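Pesticidal crystal protein CRY4AA (Bacillus thuringiensis, PDB 2C9K) kills mosquito larvae by binding to midgut epithelial cells and promoting their colloid-osmotic lysis, this chain being the functional, pore-forming toxin cut from a longer protoxin. Local coordinates at residues Ile28-Leu33 and Thr83-Leu88; Leu149-Leu154 and Pro244-Gly249; Val266-Glu271 and Asp369-Ser374; Ser439-Ile442 and Thr448-Tyr451. One frame throughout, in Å; residues are numbered along the deposited sequence.

Contact 1 (Ile28-Leu33 and Thr83-Leu88)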
loop_
_atom_site.group_PDB
_atom_site.type_symbol
_atom_site.label_atom_id
_atom_site.label_comp_id
_atom_site.label_asym_id
_atom_site.label_seq_id
_atom_site.Cartn_x
_atom_site.Cartn_y
_atom_site.Cartn_z
ATOM N N ILE A 28 -0.006 -23.404 1.690
ATOM C CA ILE A 28 1.014 -22.669 2.424
ATOM C C ILE A 28 0.503 -21.355 2.997
ATOM O O ILE A 28 0.639 -21.104 4.195
ATOM C CB ILE A 28 2.227 -22.380 1.522
ATOM C CG1 ILE A 28 2.816 -23.702 1.025
ATOM C CG2 ILE A 28 3.258 -21.545 2.270
ATOM C CD1 ILE A 28 3.067 -24.719 2.126
ATOM N N GLY A 29 -0.065 -20.514 2.136
ATOM C CA GLY A 29 -0.600 -19.241 2.589
ATOM C C GLY A 29 -1.565 -19.440 3.743
ATOM O O GLY A 29 -1.643 -18.615 4.650
ATOM N N PHE A 30 -2.306 -20.543 3.712
ATOM C CA PHE A 30 -3.249 -20.841 4.776
ATOM C C PHE A 30 -2.508 -21.203 6.043
ATOM O O PHE A 30 -2.953 -20.875 7.140
ATOM C CB PHE A 30 -4.165 -21.985 4.369
ATOM C CG PHE A 30 -5.385 -21.539 3.630
ATOM C CD1 PHE A 30 -5.885 -22.286 2.576
ATOM C CD2 PHE A 30 -6.055 -20.378 4.010
ATOM C CE1 PHE A 30 -7.036 -21.887 1.911
ATOM C CE2 PHE A 30 -7.209 -19.969 3.352
ATOM C CZ PHE A 30 -7.703 -20.722 2.300
ATOM N N GLY A 31 -1.372 -21.878 5.891
ATOM C CA GLY A 31 -0.587 -22.266 7.049
ATOM C C GLY A 31 -0.281 -21.061 7.918
ATOM O O GLY A 31 0.005 -21.195 9.114
ATOM N N THR A 32 -0.350 -19.877 7.313
ATOM C CA THR A 32 -0.081 -18.632 8.018
ATOM C C THR A 32 -1.355 -17.863 8.322
ATOM O O THR A 32 -1.569 -17.416 9.448
ATOM C CB THR A 32 0.822 -17.721 7.194
ATOM O OG1 THR A 32 2.083 -18.368 6.984
ATOM C CG2 THR A 32 1.037 -16.390 7.917
ATOM N N LEU A 33 -2.200 -17.707 7.312
ATOM C CA LEU A 33 -3.447 -16.978 7.483
ATOM C C LEU A 33 -4.351 -17.501 8.602
ATOM O O LEU A 33 -4.822 -16.713 9.419
ATOM C CB LEU A 33 -4.209 -16.935 6.159
ATOM C CG LEU A 33 -3.484 -16.129 5.080
ATOM C CD1 LEU A 33 -4.255 -16.203 3.770
ATOM C CD2 LEU A 33 -3.324 -14.687 5.541
ATOM N N THR A 83 -10.936 -27.651 7.387
ATOM C CA THR A 83 -11.242 -28.919 6.732
ATOM C C THR A 83 -10.709 -28.906 5.301
ATOM O O THR A 83 -10.074 -29.861 4.853
ATOM C CB THR A 83 -12.763 -29.176 6.697
ATOM O OG1 THR A 83 -13.280 -29.188 8.034
ATOM C CG2 THR A 83 -13.062 -30.510 6.032
ATOM N N TYR A 84 -10.980 -27.819 4.590
ATOM C CA TYR A 84 -10.514 -27.665 3.219
ATOM C C TYR A 84 -8.995 -27.769 3.185
ATOM O O TYR A 84 -8.421 -28.463 2.342
ATOM C CB TYR A 84 -10.923 -26.298 2.674
ATOM C CG TYR A 84 -10.167 -25.894 1.428
ATOM C CD1 TYR A 84 -10.555 -26.357 0.177
ATOM C CD2 TYR A 84 -9.040 -25.074 1.507
ATOM C CE1 TYR A 84 -9.847 -26.018 -0.962
ATOM C CE2 TYR A 84 -8.323 -24.733 0.373
ATOM C CZ TYR A 84 -8.733 -25.208 -0.858
ATOM O OH TYR A 84 -8.036 -24.878 -1.991
ATOM N N HIS A 85 -8.353 -27.058 4.106
ATOM C CA HIS A 85 -6.902 -27.045 4.189
ATOM C C HIS A 85 -6.314 -28.438 4.402
ATOM O O HIS A 85 -5.275 -28.766 3.830
ATOM C CB HIS A 85 -6.450 -26.112 5.316
ATOM C CG HIS A 85 -4.964 -25.980 5.432
ATOM N ND1 HIS A 85 -4.165 -25.618 4.370
ATOM C CD2 HIS A 85 -4.136 -26.140 6.490
ATOM C CE1 HIS A 85 -2.908 -25.557 4.769
ATOM N NE2 HIS A 85 -2.863 -25.868 6.052
ATOM N N ASN A 86 -6.978 -29.254 5.219
ATOM C CA ASN A 86 -6.497 -30.607 5.491
ATOM C C ASN A 86 -6.591 -31.505 4.264
ATOM O O ASN A 86 -5.590 -32.074 3.834
ATOM C CB ASN A 86 -7.275 -31.246 6.648
ATOM C CG ASN A 86 -6.994 -30.579 7.981
ATOM O OD1 ASN A 86 -5.858 -30.211 8.278
ATOM N ND2 ASN A 86 -8.028 -30.438 8.798
ATOM N N HIS A 87 -7.790 -31.628 3.703
ATOM C CA HIS A 87 -7.993 -32.466 2.525
ATOM C C HIS A 87 -7.004 -32.116 1.418
ATOM O O HIS A 87 -6.599 -32.975 0.629
ATOM C CB HIS A 87 -9.428 -32.311 2.017
ATOM C CG HIS A 87 -10.463 -32.707 3.023
ATOM N ND1 HIS A 87 -10.474 -33.944 3.629
ATOM C CD2 HIS A 87 -11.515 -32.028 3.535
ATOM C CE1 HIS A 87 -11.489 -34.011 4.472
ATOM N NE2 HIS A 87 -12.137 -32.861 4.435
ATOM N N LEU A 88 -6.619 -30.848 1.371
ATOM C CA LEU A 88 -5.672 -30.376 0.374
ATOM C C LEU A 88 -4.305 -30.937 0.733
ATOM O O LEU A 88 -3.659 -31.596 -0.078
ATOM C CB LEU A 88 -5.638 -28.847 0.369
ATOM C CG LEU A 88 -4.812 -28.173 -0.726
ATOM C CD1 LEU A 88 -5.134 -28.774 -2.089
ATOM C CD2 LEU A 88 -5.111 -26.684 -0.711
#
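Phe30 touches both Tyr84 and His85, its ring rim against the tyrosine and its CB over the imidazole, and is the tight centre of the contact. Phe30 CE1 comes within 3.5 Å of Tyr84 CE2. The two rings meet rim to rim, with planes at 79° and centroids 5.9 Å apart, so neither lies over the face of the other. Both are buried: Leu149 and Val153 of helix 140-164 cover Phe30, while Ile107 and Val110 of helix 103-123 pack on Tyr84, whose OH bonds to Gln156. His85, with CG anti to the backbone N (chi1 -177°), packs just as closely: Phe30 CB lies over one face of the His85 imidazole, 4.0 Å from the centroid of that ring, as a CH-pi contact.

The loose side is at Gly31, whose N is 4.1 Å from His85 CE1; both residues are partly exposed. No hydrogen bond joins the two segments. Their axes approach to 11.0 Å with N-to-C directions at 146°, a spacing bridged by side chains and not by backbone. Helices 29-37 and 77-89 meet here in an aromatic cluster, and their packing against the central helix 140-164 is that of the alpha-helical bundle of three-domain Cry toxins, the domain associated with pore formation.

Contact 2 (Leu149-Leu154 and Pro244-Gly249)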
loop_
_atom_site.group_PDB
_atom_site.type_symbol
_atom_site.label_atom_id
_atom_site.label_comp_id
_atom_site.label_asym_id
_atom_site.label_seq_id
_atom_site.Cartn_x
_atom_site.Cartn_y
_atom_site.Cartn_z
ATOM N N LEU A 149 -9.760 -14.713 1.507
ATOM C CA LEU A 149 -9.769 -16.161 1.689
ATOM C C LEU A 149 -10.591 -16.729 0.543
ATOM O O LEU A 149 -10.164 -17.661 -0.149
ATOM C CB LEU A 149 -10.412 -16.542 3.026
ATOM C CG LEU A 149 -9.596 -16.158 4.256
ATOM C CD1 LEU A 149 -10.388 -16.406 5.534
ATOM C CD2 LEU A 149 -8.307 -16.947 4.237
ATOM N N HIS A 150 -11.768 -16.147 0.335
ATOM C CA HIS A 150 -12.645 -16.587 -0.731
ATOM C C HIS A 150 -11.887 -16.619 -2.053
ATOM O O HIS A 150 -11.852 -17.647 -2.727
ATOM C CB HIS A 150 -13.852 -15.657 -0.853
ATOM C CG HIS A 150 -14.901 -16.162 -1.794
ATOM N ND1 HIS A 150 -14.877 -17.437 -2.318
ATOM C CD2 HIS A 150 -16.006 -15.570 -2.301
ATOM C CE1 HIS A 150 -15.917 -17.608 -3.111
ATOM N NE2 HIS A 150 -16.618 -16.490 -3.117
ATOM N N LEU A 151 -11.271 -15.498 -2.420
ATOM C CA LEU A 151 -10.526 -15.427 -3.676
ATOM C C LEU A 151 -9.407 -16.469 -3.768
ATOM O O LEU A 151 -9.089 -16.948 -4.861
ATOM C CB LEU A 151 -9.934 -14.022 -3.868
ATOM C CG LEU A 151 -10.917 -12.888 -4.183
ATOM C CD1 LEU A 151 -10.220 -11.542 -4.100
ATOM C CD2 LEU A 151 -11.509 -13.102 -5.572
ATOM N N THR A 152 -8.822 -16.827 -2.624
ATOM C CA THR A 152 -7.722 -17.792 -2.597
ATOM C C THR A 152 -8.127 -19.221 -2.943
ATOM O O THR A 152 -7.396 -19.923 -3.640
ATOM C CB THR A 152 -7.016 -17.803 -1.231
ATOM O OG1 THR A 152 -6.662 -16.465 -0.863
ATOM C CG2 THR A 152 -5.754 -18.625 -1.306
ATOM N N VAL A 153 -9.280 -19.661 -2.456
ATOM C CA VAL A 153 -9.723 -21.013 -2.763
ATOM C C VAL A 153 -10.160 -21.091 -4.218
ATOM O O VAL A 153 -9.945 -22.101 -4.876
ATOM C CB VAL A 153 -10.880 -21.466 -1.852
ATOM C CG1 VAL A 153 -11.441 -22.786 -2.350
ATOM C CG2 VAL A 153 -10.376 -21.630 -0.423
ATOM N N LEU A 154 -10.771 -20.030 -4.727
ATOM C CA LEU A 154 -11.191 -20.027 -6.120
ATOM C C LEU A 154 -9.958 -20.044 -7.032
ATOM O O LEU A 154 -9.904 -20.801 -8.001
ATOM C CB LEU A 154 -12.050 -18.800 -6.406
ATOM C CG LEU A 154 -13.425 -18.845 -5.745
ATOM C CD1 LEU A 154 -14.136 -17.508 -5.905
ATOM C CD2 LEU A 154 -14.237 -19.965 -6.377
ATOM N N PRO A 244 -5.836 -8.739 -8.193
ATOM C CA PRO A 244 -5.696 -9.040 -9.618
ATOM C C PRO A 244 -4.725 -10.169 -9.879
ATOM O O PRO A 244 -4.761 -10.788 -10.928
ATOM C CB PRO A 244 -5.213 -7.717 -10.202
ATOM C CG PRO A 244 -5.824 -6.704 -9.284
ATOM C CD PRO A 244 -5.553 -7.319 -7.935
ATOM N N ASN A 245 -3.846 -10.427 -8.924
ATOM C CA ASN A 245 -2.868 -11.498 -9.077
ATOM C C ASN A 245 -3.572 -12.847 -9.003
ATOM O O ASN A 245 -3.042 -13.857 -9.463
ATOM C CB ASN A 245 -1.807 -11.412 -7.978
ATOM C CG ASN A 245 -1.036 -10.099 -8.002
ATOM O OD1 ASN A 245 -0.170 -9.866 -7.156
ATOM N ND2 ASN A 245 -1.344 -9.237 -8.970
ATOM N N TYR A 246 -4.767 -12.863 -8.418
ATOM C CA TYR A 246 -5.524 -14.098 -8.300
ATOM C C TYR A 246 -6.118 -14.503 -9.643
ATOM O O TYR A 246 -6.646 -15.605 -9.772
ATOM C CB TYR A 246 -6.649 -13.956 -7.272
ATOM C CG TYR A 246 -6.190 -13.945 -5.822
ATOM C CD1 TYR A 246 -5.469 -15.017 -5.284
ATOM C CD2 TYR A 246 -6.480 -12.870 -4.985
ATOM C CE1 TYR A 246 -5.046 -15.013 -3.948
ATOM C CE2 TYR A 246 -6.062 -12.861 -3.651
ATOM C CZ TYR A 246 -5.344 -13.932 -3.142
ATOM O OH TYR A 246 -4.902 -13.900 -1.838
ATOM N N ASP A 247 -6.036 -13.619 -10.639
ATOM C CA ASP A 247 -6.577 -13.910 -11.967
ATOM C C ASP A 247 -5.666 -14.879 -12.697
ATOM O O ASP A 247 -4.793 -14.475 -13.463
ATOM C CB ASP A 247 -6.730 -12.622 -12.785
ATOM C CG ASP A 247 -7.343 -12.862 -14.173
ATOM O OD1 ASP A 247 -8.051 -11.961 -14.677
ATOM O OD2 ASP A 247 -7.114 -13.935 -14.772
ATOM N N VAL A 248 -5.877 -16.163 -12.447
ATOM C CA VAL A 248 -5.089 -17.213 -13.063
ATOM C C VAL A 248 -4.942 -17.018 -14.564
ATOM O O VAL A 248 -3.980 -17.484 -15.172
ATOM C CB VAL A 248 -5.727 -18.575 -12.805
ATOM C CG1 VAL A 248 -4.961 -19.652 -13.547
ATOM C CG2 VAL A 248 -5.764 -18.840 -11.316
ATOM N N GLY A 249 -5.904 -16.342 -15.174
ATOM C CA GLY A 249 -5.817 -16.113 -16.601
ATOM C C GLY A 249 -4.670 -15.176 -16.908
ATOM O O GLY A 249 -3.794 -15.505 -17.704
HETATM O O HOH W 1 -4.370 -15.642 -0.268
#
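Leu151 and Tyr246 meet at about a right angle: the leucine lies over one face of the phenol ring. Leu151 CB lies 4.2 Å from the ring centroid and 27° off its normal, the geometry of a CH-pi contact, and its nearest ring atom is Tyr246 CD2 at 3.8 Å. The CG of Leu151 is anti to its carbonyl carbon (chi1 -71°), and this sends the branch along the CD2 side, where Leu151 CD1 is 4.1 Å from Tyr246 CD2. Farther along the same ring face stands Thr152. Its backbone N also lies over the face, and its hydroxyl reaches the phenol end, with Thr152 OG1 3.8 Å from Tyr246 CE1 and 3.3 Å from Tyr246 OH. A modelled water lies close to both oxygens, although its very short distances make its position doubtful at this resolution.

Firmer partners come from helix 140-164 itself: Asn148 ND2 bonds to Tyr246 OH, and Asn148 O to Thr152 OG1. Phe17 meets the tyrosine ring edge-to-face, and Leu151 also packs on Ala189, Ile190 and Tyr193 of helix 183-208. At the other end of the residue, Tyr246 O accepts a hydrogen bond from Asn155 ND2. Tyr246 thus joins the 3-10 turn that follows helix 222-240 to the central helix through an apolar ring face and two polar ends. Because all three touching residues are buried, the phenol oxygen is accommodated by hydrogen bonding inside the bundle and not by bulk solvent.

Contact 3 (Val266-Glu271 and Asp369-Ser374)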
loop_
_atom_site.group_PDB
_atom_site.type_symbol
_atom_site.label_atom_id
_atom_site.label_comp_id
_atom_site.label_asym_id
_atom_site.label_seq_id
_atom_site.Cartn_x
_atom_site.Cartn_y
_atom_site.Cartn_z
ATOM N N VAL A 266 1.122 11.210 12.348
ATOM C CA VAL A 266 1.388 12.602 12.708
ATOM C C VAL A 266 1.773 12.904 14.160
ATOM O O VAL A 266 1.440 12.162 15.083
ATOM C CB VAL A 266 0.195 13.510 12.252
ATOM C CG1 VAL A 266 -0.974 12.647 11.814
ATOM C CG2 VAL A 266 -0.211 14.470 13.356
ATOM N N LEU A 267 2.494 14.008 14.337
ATOM C CA LEU A 267 2.958 14.437 15.647
ATOM C C LEU A 267 2.528 15.871 15.937
ATOM O O LEU A 267 2.581 16.734 15.049
ATOM C CB LEU A 267 4.489 14.338 15.716
ATOM C CG LEU A 267 5.226 15.043 16.867
ATOM C CD1 LEU A 267 4.854 14.426 18.213
ATOM C CD2 LEU A 267 6.720 14.942 16.631
ATOM N N ASN A 268 2.111 16.100 17.186
ATOM C CA ASN A 268 1.670 17.400 17.698
ATOM C C ASN A 268 0.372 17.942 17.128
ATOM O O ASN A 268 0.162 19.153 17.085
ATOM C CB ASN A 268 2.761 18.455 17.522
ATOM C CG ASN A 268 3.936 18.230 18.442
ATOM O OD1 ASN A 268 3.807 17.618 19.511
ATOM N ND2 ASN A 268 5.093 18.737 18.044
ATOM N N PHE A 269 -0.507 17.044 16.704
ATOM C CA PHE A 269 -1.778 17.449 16.142
ATOM C C PHE A 269 -2.675 18.129 17.171
ATOM O O PHE A 269 -3.165 19.241 16.963
ATOM C CB PHE A 269 -2.522 16.241 15.588
ATOM C CG PHE A 269 -3.910 16.565 15.139
ATOM C CD1 PHE A 269 -4.124 17.253 13.948
ATOM C CD2 PHE A 269 -5.003 16.254 15.940
ATOM C CE1 PHE A 269 -5.412 17.633 13.565
ATOM C CE2 PHE A 269 -6.291 16.630 15.563
ATOM C CZ PHE A 269 -6.496 17.321 14.375
ATOM N N GLU A 270 -2.892 17.442 18.283
ATOM C CA GLU A 270 -3.766 17.937 19.331
ATOM C C GLU A 270 -3.298 19.187 20.063
ATOM O O GLU A 270 -4.119 20.004 20.450
ATOM C CB GLU A 270 -4.054 16.807 20.328
ATOM C CG GLU A 270 -4.612 15.543 19.666
ATOM C CD GLU A 270 -3.526 14.537 19.222
ATOM O OE1 GLU A 270 -2.462 14.962 18.692
ATOM O OE2 GLU A 270 -3.751 13.308 19.395
ATOM N N GLU A 271 -1.996 19.360 20.245
ATOM C CA GLU A 271 -1.522 20.536 20.962
ATOM C C GLU A 271 -1.120 21.709 20.089
ATOM O O GLU A 271 -0.474 22.648 20.551
ATOM C CB GLU A 271 -0.385 20.152 21.904
ATOM C CG GLU A 271 -0.879 19.337 23.088
ATOM C CD GLU A 271 0.104 19.307 24.242
ATOM O OE1 GLU A 271 -0.285 18.821 25.329
ATOM O OE2 GLU A 271 1.260 19.767 24.065
ATOM N N ASP A 369 3.625 27.755 22.472
ATOM C CA ASP A 369 5.046 27.579 22.752
ATOM C C ASP A 369 5.638 26.437 21.903
ATOM O O ASP A 369 4.913 25.555 21.443
ATOM C CB ASP A 369 5.220 27.291 24.243
ATOM C CG ASP A 369 6.421 27.990 24.836
ATOM O OD1 ASP A 369 6.576 27.932 26.076
ATOM O OD2 ASP A 369 7.209 28.594 24.066
ATOM N N TYR A 370 6.952 26.453 21.702
ATOM C CA TYR A 370 7.608 25.437 20.879
ATOM C C TYR A 370 7.343 23.992 21.295
ATOM O O TYR A 370 7.467 23.654 22.470
ATOM C CB TYR A 370 9.130 25.656 20.858
ATOM C CG TYR A 370 9.577 27.007 20.335
ATOM C CD1 TYR A 370 10.097 27.975 21.197
ATOM C CD2 TYR A 370 9.464 27.324 18.985
ATOM C CE1 TYR A 370 10.488 29.226 20.725
ATOM C CE2 TYR A 370 9.850 28.570 18.504
ATOM C CZ TYR A 370 10.360 29.520 19.379
ATOM O OH TYR A 370 10.717 30.767 18.902
ATOM N N ASN A 371 6.968 23.147 20.335
ATOM C CA ASN A 371 6.749 21.725 20.608
ATOM C C ASN A 371 7.553 20.907 19.601
ATOM O O ASN A 371 7.226 19.756 19.294
ATOM C CB ASN A 371 5.256 21.339 20.560
ATOM C CG ASN A 371 4.588 21.644 19.221
ATOM O OD1 ASN A 371 3.404 21.371 19.049
ATOM N ND2 ASN A 371 5.334 22.209 18.280
ATOM N N ASN A 372 8.624 21.535 19.116
ATOM C CA ASN A 372 9.557 20.970 18.144
ATOM C C ASN A 372 10.241 19.674 18.571
ATOM O O ASN A 372 10.225 19.291 19.740
ATOM C CB ASN A 372 10.661 21.984 17.843
ATOM C CG ASN A 372 10.141 23.248 17.229
ATOM O OD1 ASN A 372 9.132 23.802 17.672
ATOM N ND2 ASN A 372 10.836 23.731 16.206
ATOM N N ILE A 373 10.862 19.021 17.594
ATOM C CA ILE A 373 11.609 17.795 17.830
ATOM C C ILE A 373 13.008 18.233 18.268
ATOM O O ILE A 373 13.626 19.084 17.628
ATOM C CB ILE A 373 11.731 16.949 16.532
ATOM C CG1 ILE A 373 10.353 16.453 16.095
ATOM C CG2 ILE A 373 12.658 15.770 16.761
ATOM C CD1 ILE A 373 10.373 15.626 14.825
ATOM N N SER A 374 13.503 17.668 19.361
ATOM C CA SER A 374 14.829 18.029 19.838
ATOM C C SER A 374 15.761 16.822 19.821
ATOM O O SER A 374 16.976 16.971 19.941
ATOM C CB SER A 374 14.756 18.609 21.256
ATOM O OG SER A 374 14.429 17.612 22.213
#
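Asn268 and Asn371 sit opposite each other with CA atoms 7.3 Å apart, just where strand 262-267 ends and strand 373-381 is about to begin, while the CA atoms of Leu267 and Ile373 are 9.5 Å apart, too far for strand pairing. The asparagine side chains come from opposite directions and stack, their amide planes only 9° apart. Asn268 ND2 lies 3.2 Å from Asn371 CG, and Asn371 OD1 is equally near Asn268 CG, 3.2 Å away. The same Asn268 ND2 donates to Asn371 O at 2.7 Å, approaching from above the carbonyl plane, 41° out of it. With chi1 58°, Asn371 CG lies between the backbone N and the carbonyl carbon, which keeps the amide close to its own main chain, where it stacks on Asn268.

Next to this polar pair, Leu267 CD2 touches Ile373 CG1 at 4.0 Å, and Val359 and Ser361 of strand 353-362 also pack on the leucine. The stacked amides are buried, and their N-H groups find backbone carbonyls: Asn268 ND2 bonds to Gln449 O as well as Asn371 O, and Asn371 ND2 bonds weakly to Gln449 O. The junction between the two sheets therefore combines polar bonding with a small apolar contact.

Contact 4 (Ser439-Ile442 and Thr448-Tyr451)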
loop_
_atom_site.group_PDB
_atom_site.type_symbol
_atom_site.label_atom_id
_atom_site.label_comp_id
_atom_site.label_asym_id
_atom_site.label_seq_id
_atom_site.Cartn_x
_atom_site.Cartn_y
_atom_site.Cartn_z
ATOM N N SER A 439 6.258 19.133 7.410
ATOM C CA SER A 439 5.929 19.884 8.606
ATOM C C SER A 439 5.052 21.094 8.289
ATOM O O SER A 439 5.257 21.765 7.274
ATOM C CB SER A 439 7.225 20.343 9.269
ATOM O OG SER A 439 7.067 20.507 10.662
ATOM N N LEU A 440 4.062 21.352 9.143
ATOM C CA LEU A 440 3.177 22.504 8.989
ATOM C C LEU A 440 3.495 23.458 10.132
ATOM O O LEU A 440 3.414 23.088 11.301
ATOM C CB LEU A 440 1.701 22.089 9.056
ATOM C CG LEU A 440 0.620 23.166 9.299
ATOM C CD1 LEU A 440 0.808 24.348 8.367
ATOM C CD2 LEU A 440 -0.764 22.556 9.090
ATOM N N SER A 441 3.885 24.678 9.788
ATOM C CA SER A 441 4.220 25.686 10.787
ATOM C C SER A 441 4.216 27.054 10.144
ATOM O O SER A 441 4.746 27.249 9.049
ATOM C CB SER A 441 5.606 25.432 11.367
ATOM O OG SER A 441 6.595 25.761 10.414
ATOM N N ILE A 442 3.608 28.002 10.836
ATOM C CA ILE A 442 3.527 29.369 10.364
ATOM C C ILE A 442 4.267 30.166 11.427
ATOM O O ILE A 442 3.660 30.653 12.381
ATOM C CB ILE A 442 2.064 29.800 10.283
ATOM C CG1 ILE A 442 1.286 28.764 9.467
ATOM C CG2 ILE A 442 1.959 31.169 9.659
ATOM C CD1 ILE A 442 -0.197 28.954 9.481
ATOM N N THR A 448 4.187 26.551 17.511
ATOM C CA THR A 448 3.882 25.138 17.367
ATOM C C THR A 448 4.120 24.695 15.943
ATOM O O THR A 448 4.073 25.496 15.017
ATOM C CB THR A 448 2.429 24.826 17.716
ATOM O OG1 THR A 448 1.576 25.734 17.024
ATOM C CG2 THR A 448 2.194 24.955 19.190
ATOM N N GLN A 449 4.361 23.401 15.784
ATOM C CA GLN A 449 4.626 22.806 14.479
ATOM C C GLN A 449 4.143 21.359 14.530
ATOM O O GLN A 449 4.375 20.660 15.519
ATOM C CB GLN A 449 6.128 22.853 14.211
ATOM C CG GLN A 449 6.548 22.527 12.802
ATOM C CD GLN A 449 8.064 22.536 12.642
ATOM O OE1 GLN A 449 8.590 22.307 11.551
ATOM N NE2 GLN A 449 8.770 22.799 13.732
ATOM N N VAL A 450 3.449 20.928 13.479
ATOM C CA VAL A 450 2.932 19.559 13.386
ATOM C C VAL A 450 3.710 18.798 12.313
ATOM O O VAL A 450 3.878 19.287 11.191
ATOM C CB VAL A 450 1.438 19.537 12.995
ATOM C CG1 VAL A 450 0.999 18.123 12.718
ATOM C CG2 VAL A 450 0.600 20.113 14.110
ATOM N N TYR A 451 4.185 17.602 12.648
ATOM C CA TYR A 451 4.939 16.815 11.681
ATOM C C TYR A 451 4.155 15.595 11.229
ATOM O O TYR A 451 3.196 15.176 11.876
ATOM C CB TYR A 451 6.262 16.315 12.277
ATOM C CG TYR A 451 7.196 17.370 12.839
ATOM C CD1 TYR A 451 6.995 17.910 14.111
ATOM C CD2 TYR A 451 8.310 17.789 12.118
ATOM C CE1 TYR A 451 7.885 18.837 14.650
ATOM C CE2 TYR A 451 9.200 18.711 12.642
ATOM C CZ TYR A 451 8.989 19.233 13.908
ATOM O OH TYR A 451 9.891 20.138 14.430
#
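Ser439 lies over one face of the Tyr451 ring, with OG 3.3 Å above the plane and offset toward the rim. Gln449 is on the same face: its CG stands 4.2 Å above the Tyr451 plane, again near the rim. The other flat group is the Gln449 amide, which Ser439 approaches from above. Ser439 OG donates to Gln449 OE1 at 2.5 Å and is 37° out of the carbonyl plane, away from a lone-pair direction. Gln449 is extended from CB onward, CG anti to the backbone N, and this carries its amide past Ser441, whose CB is 3.4 Å from Gln449 CG. The serine hydroxyl thus occupies the angle between amide and phenol ring.

Behind these side chains the backbones pair as antiparallel strands. Leu440 and Val450 form the hydrogen-bonded pair: Leu440 N to Val450 O at 2.9 Å and Val450 N to Leu440 O at 3.1 Å, nearly straight at 168° and 164°. Ser439 and Tyr451 are the adjacent non-hydrogen-bonded pair, their CA atoms 4.5 Å apart. Beside it, Ser439 CA makes a CA-H...O contact at 3.4 Å with Val450 O, the acceptor of Leu440 N.

Leu440 and Val450 point to the other side of the sheet from Ser439 and Tyr451. There Tyr281, Ser285 and Leu286 of helix 279-286 meet Leu440, and Val266 meets Val450. This is the loop end of a beta hairpin, strands 432-440 and 450-457, within a three-stranded antiparallel sheet of the beta-prism domain of three-domain Cry toxins.

Contacts 1 and 2 belong to the helical bundle and contacts 3 and 4 to the beta-prism domain, on opposite sides of the chain's centre; the centres of contacts 1 and 3 are about 47 Å apart. Helix 140-164, which carries a segment of contact 2, also covers contact 1, so the two touch, for instance where Val153 meets Tyr84. Contact 1 is partly buried and aromatic, whereas contact 2 is buried and adds polar groups. Contacts 3 and 4, both buried, have centres about 7 Å apart: contact 3's strand 262-267 pairs with contact 4's strand 450-457, while residues 369-374 lead into a different sheet. Contact 4 is regular strand pairing, contact 3 amide-mediated joining between sheets.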